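SusD superfamily protein (Bacteroides thetaiotaomicron VPI-5482, PDB 3HDX) probably binds polysaccharide at the outer membrane as a SusD-family protein, serving carbohydrate uptake and metabolism. Local coordinates at residues A[195-204]-A[219-230]. Residues are numbered along the deposited sequence; the frame is centred on the assembly and turned at random. Where two conformers were deposited one is given.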
ATOM      1  N   ASN A 195     -11.641   7.825  -2.252  1.00 12.29           N
ATOM      2  CA  ASN A 195     -12.873   8.223  -1.583  1.00 12.45           C
ATOM      3  C   ASN A 195     -12.575   8.636  -0.151  1.00 11.50           C
ATOM      4  O   ASN A 195     -11.414   8.607   0.316  1.00 12.03           O
ATOM      5  CB  ASN A 195     -13.904   7.076  -1.707  1.00 12.65           C
ATOM      6  CG  ASN A 195     -13.475   5.801  -0.976  1.00 12.25           C
ATOM      7  OD1 ASN A 195     -13.262   5.830   0.231  1.00 11.86           O
ATOM      8  ND2 ASN A 195     -13.376   4.681  -1.709  1.00 13.14           N
ATOM      9  N   LYS A 196     -13.613   9.028   0.576  1.00 11.57           N
ATOM     10  CA  LYS A 196     -13.415   9.529   1.934  1.00 12.29           C
ATOM     11  C   LYS A 196     -12.696   8.488   2.817  1.00 10.71           C
ATOM     12  O   LYS A 196     -11.811   8.850   3.631  1.00 11.79           O
ATOM     13  CB  LYS A 196     -14.727   9.921   2.580  1.00 13.40           C
ATOM     14  CG  LYS A 196     -14.600  10.782   3.827  1.00 13.03           C
ATOM     15  CD  LYS A 196     -15.914  10.931   4.607  1.00 14.67           C
ATOM     16  CE  LYS A 196     -17.053  11.647   3.904  1.00 15.56           C
ATOM     17  NZ  LYS A 196     -16.671  13.077   3.597  1.00 17.47           N
ATOM     18  N   LEU A 197     -13.086   7.212   2.682  1.00 11.43           N
ATOM     19  CA  LEU A 197     -12.461   6.143   3.475  1.00 11.16           C
ATOM     20  C   LEU A 197     -11.022   5.856   3.047  1.00 11.70           C
ATOM     21  O   LEU A 197     -10.179   5.479   3.888  1.00 11.08           O
ATOM     22  CB  LEU A 197     -13.315   4.893   3.553  1.00 11.31           C
ATOM     23  CG  LEU A 197     -14.700   5.112   4.174  1.00 11.85           C
ATOM     24  CD1 LEU A 197     -15.454   3.731   4.350  1.00 12.12           C
ATOM     25  CD2 LEU A 197     -14.585   5.887   5.544  1.00 11.62           C
ATOM     26  N   SER A 198     -10.724   6.057   1.756  1.00 10.52           N
ATOM     27  CA  SER A 198      -9.320   5.973   1.292  1.00 11.08           C
ATOM     28  C   SER A 198      -8.466   6.933   2.139  1.00 10.92           C
ATOM     29  O   SER A 198      -7.409   6.566   2.663  1.00  9.89           O
ATOM     30  CB  SER A 198      -9.206   6.371  -0.184  1.00 11.28           C
ATOM     31  OG  SER A 198     -10.146   5.695  -1.000  1.00 11.47           O
ATOM     32  N   ALA A 199      -8.934   8.169   2.302  1.00 11.04           N
ATOM     33  CA  ALA A 199      -8.188   9.179   3.109  1.00 10.95           C
ATOM     34  C   ALA A 199      -8.058   8.751   4.563  1.00 10.16           C
ATOM     35  O   ALA A 199      -6.983   8.849   5.161  1.00 11.20           O
ATOM     36  CB  ALA A 199      -8.835  10.568   2.991  1.00 10.96           C
ATOM     37  N   TYR A 200      -9.169   8.281   5.143  1.00 10.09           N
ATOM     38  CA  TYR A 200      -9.107   7.751   6.521  1.00 10.61           C
ATOM     39  C   TYR A 200      -8.112   6.600   6.674  1.00 10.79           C
ATOM     40  O   TYR A 200      -7.477   6.485   7.723  1.00 10.44           O
ATOM     41  CB  TYR A 200     -10.486   7.357   7.062  1.00 12.11           C
ATOM     42  CG  TYR A 200     -11.318   8.501   7.604  1.00 12.20           C
ATOM     43  CD1 TYR A 200     -10.976   9.114   8.793  1.00 13.32           C
ATOM     44  CD2 TYR A 200     -12.429   8.972   6.926  1.00 11.68           C
ATOM     45  CE1 TYR A 200     -11.734  10.154   9.320  1.00 13.68           C
ATOM     46  CE2 TYR A 200     -13.231   9.993   7.467  1.00 12.61           C
ATOM     47  CZ  TYR A 200     -12.876  10.591   8.639  1.00 13.70           C
ATOM     48  OH  TYR A 200     -13.607  11.609   9.173  1.00 15.18           O
ATOM     49  N   SER A 201      -7.978   5.776   5.644  1.00 10.17           N
ATOM     50  CA  SER A 201      -7.057   4.634   5.691  0.50 10.75           C
ATOM     51  C   SER A 201      -5.614   5.105   5.755  1.00 11.04           C
ATOM     52  O   SER A 201      -4.806   4.504   6.480  1.00 12.01           O
ATOM     53  CB  SER A 201      -7.275   3.638   4.527  0.50 10.98           C
ATOM     54  OG  SER A 201      -6.706   4.066   3.305  0.50  9.77           O
ATOM     55  N   VAL A 202      -5.300   6.182   5.029  1.00 11.09           N
ATOM     56  CA  VAL A 202      -3.957   6.754   5.071  1.00 10.44           C
ATOM     57  C   VAL A 202      -3.732   7.312   6.477  1.00 11.31           C
ATOM     58  O   VAL A 202      -2.646   7.136   7.034  1.00 11.33           O
ATOM     59  CB  VAL A 202      -3.694   7.773   3.919  1.00 10.50           C
ATOM     60  CG1 VAL A 202      -2.246   8.280   3.988  1.00 11.42           C
ATOM     61  CG2 VAL A 202      -3.988   7.143   2.564  1.00 12.45           C
ATOM     62  N   LEU A 203      -4.707   8.066   7.012  1.00 10.43           N
ATOM     63  CA  LEU A 203      -4.603   8.583   8.402  1.00 10.67           C
ATOM     64  C   LEU A 203      -4.341   7.467   9.397  1.00  9.66           C
ATOM     65  O   LEU A 203      -3.445   7.573  10.227  1.00 11.52           O
ATOM     66  CB  LEU A 203      -5.855   9.375   8.828  1.00 11.97           C
ATOM     67  CG  LEU A 203      -5.984  10.786   8.258  1.00 12.55           C
ATOM     68  CD1 LEU A 203      -7.368  11.303   8.619  1.00 13.62           C
ATOM     69  CD2 LEU A 203      -4.929  11.690   8.874  1.00 12.09           C
ATOM     70  N   ALA A 204      -5.126   6.394   9.303  1.00 10.25           N
ATOM     71  CA  ALA A 204      -4.958   5.274  10.230  1.00 10.24           C
ATOM     72  C   ALA A 204      -3.524   4.727  10.199  1.00  9.85           C
ATOM     73  O   ALA A 204      -2.924   4.481  11.233  1.00 10.73           O
ATOM     74  CB  ALA A 204      -5.976   4.135   9.929  1.00 10.85           C
ATOM     75  N   TYR A 219      -9.628   5.904  13.704  1.00 12.74           N
ATOM     76  CA  TYR A 219      -9.759   5.954  12.259  1.00 11.74           C
ATOM     77  C   TYR A 219     -10.075   4.599  11.643  1.00 12.05           C
ATOM     78  O   TYR A 219     -10.897   4.512  10.731  1.00 12.63           O
ATOM     79  CB  TYR A 219      -8.508   6.564  11.596  1.00 11.36           C
ATOM     80  CG  TYR A 219      -8.258   8.019  11.944  1.00 12.64           C
ATOM     81  CD1 TYR A 219      -9.294   8.960  11.909  1.00 13.24           C
ATOM     82  CD2 TYR A 219      -6.977   8.471  12.255  1.00 13.32           C
ATOM     83  CE1 TYR A 219      -9.046  10.301  12.216  1.00 14.36           C
ATOM     84  CE2 TYR A 219      -6.730   9.796  12.532  1.00 13.54           C
ATOM     85  CZ  TYR A 219      -7.769  10.704  12.527  1.00 13.65           C
ATOM     86  OH  TYR A 219      -7.528  12.050  12.781  1.00 16.92           O
ATOM     87  N   SER A 220      -9.432   3.532  12.124  1.00 12.19           N
ATOM     88  CA  SER A 220      -9.725   2.181  11.625  0.50 10.90           C
ATOM     89  C   SER A 220     -11.192   1.838  11.923  1.00 12.05           C
ATOM     90  O   SER A 220     -11.909   1.270  11.082  1.00 12.22           O
ATOM     91  CB  SER A 220      -8.788   1.150  12.276  0.50 10.36           C
ATOM     92  OG  SER A 220      -7.429   1.383  11.951  0.50  8.24           O
ATOM     93  N   ALA A 221     -11.642   2.183  13.134  1.00 11.57           N
ATOM     94  CA  ALA A 221     -13.049   1.971  13.537  1.00 11.97           C
ATOM     95  C   ALA A 221     -14.000   2.707  12.596  1.00 12.29           C
ATOM     96  O   ALA A 221     -14.980   2.159  12.120  1.00 12.65           O
ATOM     97  CB  ALA A 221     -13.272   2.407  15.002  1.00 13.32           C
ATOM     98  N   PHE A 222     -13.656   3.932  12.254  1.00 12.05           N
ATOM     99  CA  PHE A 222     -14.514   4.743  11.396  1.00 12.20           C
ATOM    100  C   PHE A 222     -14.663   4.067  10.030  1.00 10.75           C
ATOM    101  O   PHE A 222     -15.748   3.978   9.464  1.00 12.29           O
ATOM    102  CB  PHE A 222     -13.973   6.169  11.241  1.00 12.13           C
ATOM    103  CG  PHE A 222     -14.921   7.088  10.567  1.00 12.70           C
ATOM    104  CD1 PHE A 222     -15.852   7.794  11.325  1.00 13.51           C
ATOM    105  CD2 PHE A 222     -14.936   7.218   9.191  1.00 12.22           C
ATOM    106  CE1 PHE A 222     -16.801   8.635  10.697  1.00 13.70           C
ATOM    107  CE2 PHE A 222     -15.895   8.013   8.534  1.00 14.15           C
ATOM    108  CZ  PHE A 222     -16.818   8.750   9.309  1.00 14.12           C
ATOM    109  N   ILE A 223     -13.549   3.582   9.501  1.00 11.59           N
ATOM    110  CA  ILE A 223     -13.557   2.877   8.227  1.00  9.93           C
ATOM    111  C   ILE A 223     -14.447   1.631   8.234  1.00 11.31           C
ATOM    112  O   ILE A 223     -15.294   1.437   7.360  1.00 13.15           O
ATOM    113  CB  ILE A 223     -12.109   2.508   7.773  1.00 10.52           C
ATOM    114  CG1 ILE A 223     -11.280   3.767   7.527  1.00 11.93           C
ATOM    115  CG2 ILE A 223     -12.145   1.652   6.509  1.00 11.41           C
ATOM    116  CD1 ILE A 223      -9.763   3.494   7.604  1.00 12.81           C
ATOM    117  N   ILE A 224     -14.248   0.797   9.250  1.00 11.59           N
ATOM    118  CA  ILE A 224     -15.018  -0.431   9.392  1.00 11.52           C
ATOM    119  C   ILE A 224     -16.502  -0.134   9.513  1.00 11.75           C
ATOM    120  O   ILE A 224     -17.342  -0.794   8.859  1.00 14.34           O
ATOM    121  CB  ILE A 224     -14.526  -1.237  10.622  1.00 12.18           C
ATOM    122  CG1 ILE A 224     -13.112  -1.783  10.343  1.00 12.43           C
ATOM    123  CG2 ILE A 224     -15.489  -2.389  10.969  1.00 13.78           C
ATOM    124  CD1 ILE A 224     -12.298  -2.179  11.568  1.00 13.89           C
ATOM    125  N   ASP A 225     -16.806   0.891  10.306  1.00 12.67           N
ATOM    126  CA  ASP A 225     -18.203   1.254  10.561  1.00 12.35           C
ATOM    127  C   ASP A 225     -18.885   1.926   9.380  1.00 13.91           C
ATOM    128  O   ASP A 225     -20.097   1.981   9.372  1.00 16.96           O
ATOM    129  CB  ASP A 225     -18.328   2.083  11.831  1.00 12.75           C
ATOM    130  CG  ASP A 225     -17.944   1.308  13.091  1.00 14.57           C
ATOM    131  OD1 ASP A 225     -18.024   0.047  13.072  1.00 17.23           O
ATOM    132  OD2 ASP A 225     -17.559   1.980  14.084  1.00 15.86           O
ATOM    133  N   HIS A 226     -18.133   2.475   8.427  1.00 13.91           N
ATOM    134  CA  HIS A 226     -18.725   3.089   7.247  1.00 13.14           C
ATOM    135  C   HIS A 226     -18.438   2.356   5.945  1.00 13.37           C
ATOM    136  O   HIS A 226     -18.726   2.896   4.868  1.00 13.32           O
ATOM    137  CB  HIS A 226     -18.250   4.538   7.152  1.00 13.18           C
ATOM    138  CG  HIS A 226     -18.759   5.380   8.268  1.00 13.21           C
ATOM    139  ND1 HIS A 226     -18.169   5.387   9.503  1.00 14.74           N
ATOM    140  CD2 HIS A 226     -19.890   6.123   8.375  1.00 14.67           C
ATOM    141  CE1 HIS A 226     -18.846   6.200  10.298  1.00 15.81           C
ATOM    142  NE2 HIS A 226     -19.896   6.665   9.635  1.00 16.40           N
ATOM    143  N   ALA A 227     -17.936   1.120   6.032  1.00 13.59           N
ATOM    144  CA  ALA A 227     -17.517   0.382   4.828  1.00 14.08           C
ATOM    145  C   ALA A 227     -18.642   0.273   3.784  1.00 14.52           C
ATOM    146  O   ALA A 227     -18.395   0.350   2.576  1.00 14.14           O
ATOM    147  CB  ALA A 227     -17.025  -1.016   5.220  1.00 15.47           C
ATOM    148  N   SER A 228     -19.873   0.063   4.260  1.00 14.88           N
ATOM    149  CA  SER A 228     -21.013  -0.072   3.314  1.00 17.08           C
ATOM    150  C   SER A 228     -21.206   1.177   2.457  1.00 15.02           C
ATOM    151  O   SER A 228     -21.697   1.070   1.322  1.00 15.36           O
ATOM    152  CB  SER A 228     -22.328  -0.440   4.019  1.00 18.57           C
ATOM    153  OG  SER A 228     -22.762   0.621   4.823  1.00 20.94           O
ATOM    154  N   GLU A 229     -20.774   2.342   2.940  1.00 14.17           N
ATOM    155  CA  GLU A 229     -20.961   3.593   2.174  0.50 14.10           C
ATOM    156  C   GLU A 229     -20.170   3.612   0.873  1.00 13.94           C
ATOM    157  O   GLU A 229     -20.548   4.306  -0.061  1.00 15.18           O
ATOM    158  CB  GLU A 229     -20.568   4.813   3.005  0.50 15.58           C
ATOM    159  CG  GLU A 229     -21.344   5.013   4.297  0.50 17.38           C
ATOM    160  CD  GLU A 229     -22.718   5.603   4.095  0.50 19.17           C
ATOM    161  OE1 GLU A 229     -23.090   5.882   2.913  0.50 17.87           O
ATOM    162  OE2 GLU A 229     -23.412   5.759   5.148  0.50 20.16           O
ATOM    163  N   ILE A 230     -19.042   2.892   0.840  1.00 12.71           N
ATOM    164  CA  ILE A 230     -18.202   2.784  -0.354  1.00 13.25           C
ATOM    165  C   ILE A 230     -18.324   1.411  -1.022  1.00 13.88           C
ATOM    166  O   ILE A 230     -17.601   1.105  -1.982  1.00 15.17           O
ATOM    167  CB  ILE A 230     -16.727   3.101  -0.023  1.00 12.81           C
ATOM    168  CG1 ILE A 230     -16.088   2.035   0.892  1.00 12.43           C
ATOM    169  CG2 ILE A 230     -16.576   4.487   0.625  1.00 12.63           C
ATOM    170  CD1 ILE A 230     -14.566   2.145   0.962  1.00 13.39           C
TER
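At the start of helix 196-209, the N195 amide lies across I230, whose CG2 approaches N195 OD1 to 3.6 Å. The same OD1 accepts from S198 N, which sits above the carbonyl plane, while N195 N donates to S198 OG; this capping box fixes the amide against the isoleucine. L197 divides its branches: CD1 reaches the backbone around H226 and A227, 3.4 Å from H226 O and 3.8 Å from I230 CD1, and CD2 meets the edge of the F222 ring. One turn on, the Y200 ring slants between two aromatics, with F222 over one face (planes at 33°) and Y219 at its edge, where Y200 CD1 and Y219 CD1 are 3.5 Å apart. With chi1 at -170°, CG of F222 lies opposite the backbone N and the ring reaches across to Y200; its other face is covered by H226, whose ND1 donates to F222 O. I223 packs CG1 against Y200 CB and brings CD1 within 3.5 Å of S201 N. L203 CB makes a CH-pi contact with the Y219 face, 4.0 Å from the ring centroid, and A204 CB closes on Y219 CB. With axes 8.8 Å apart and crossing at -153°, the two segments form an antiparallel helical hairpin, consistent with the TPR-like helical scaffold of SusD proteins.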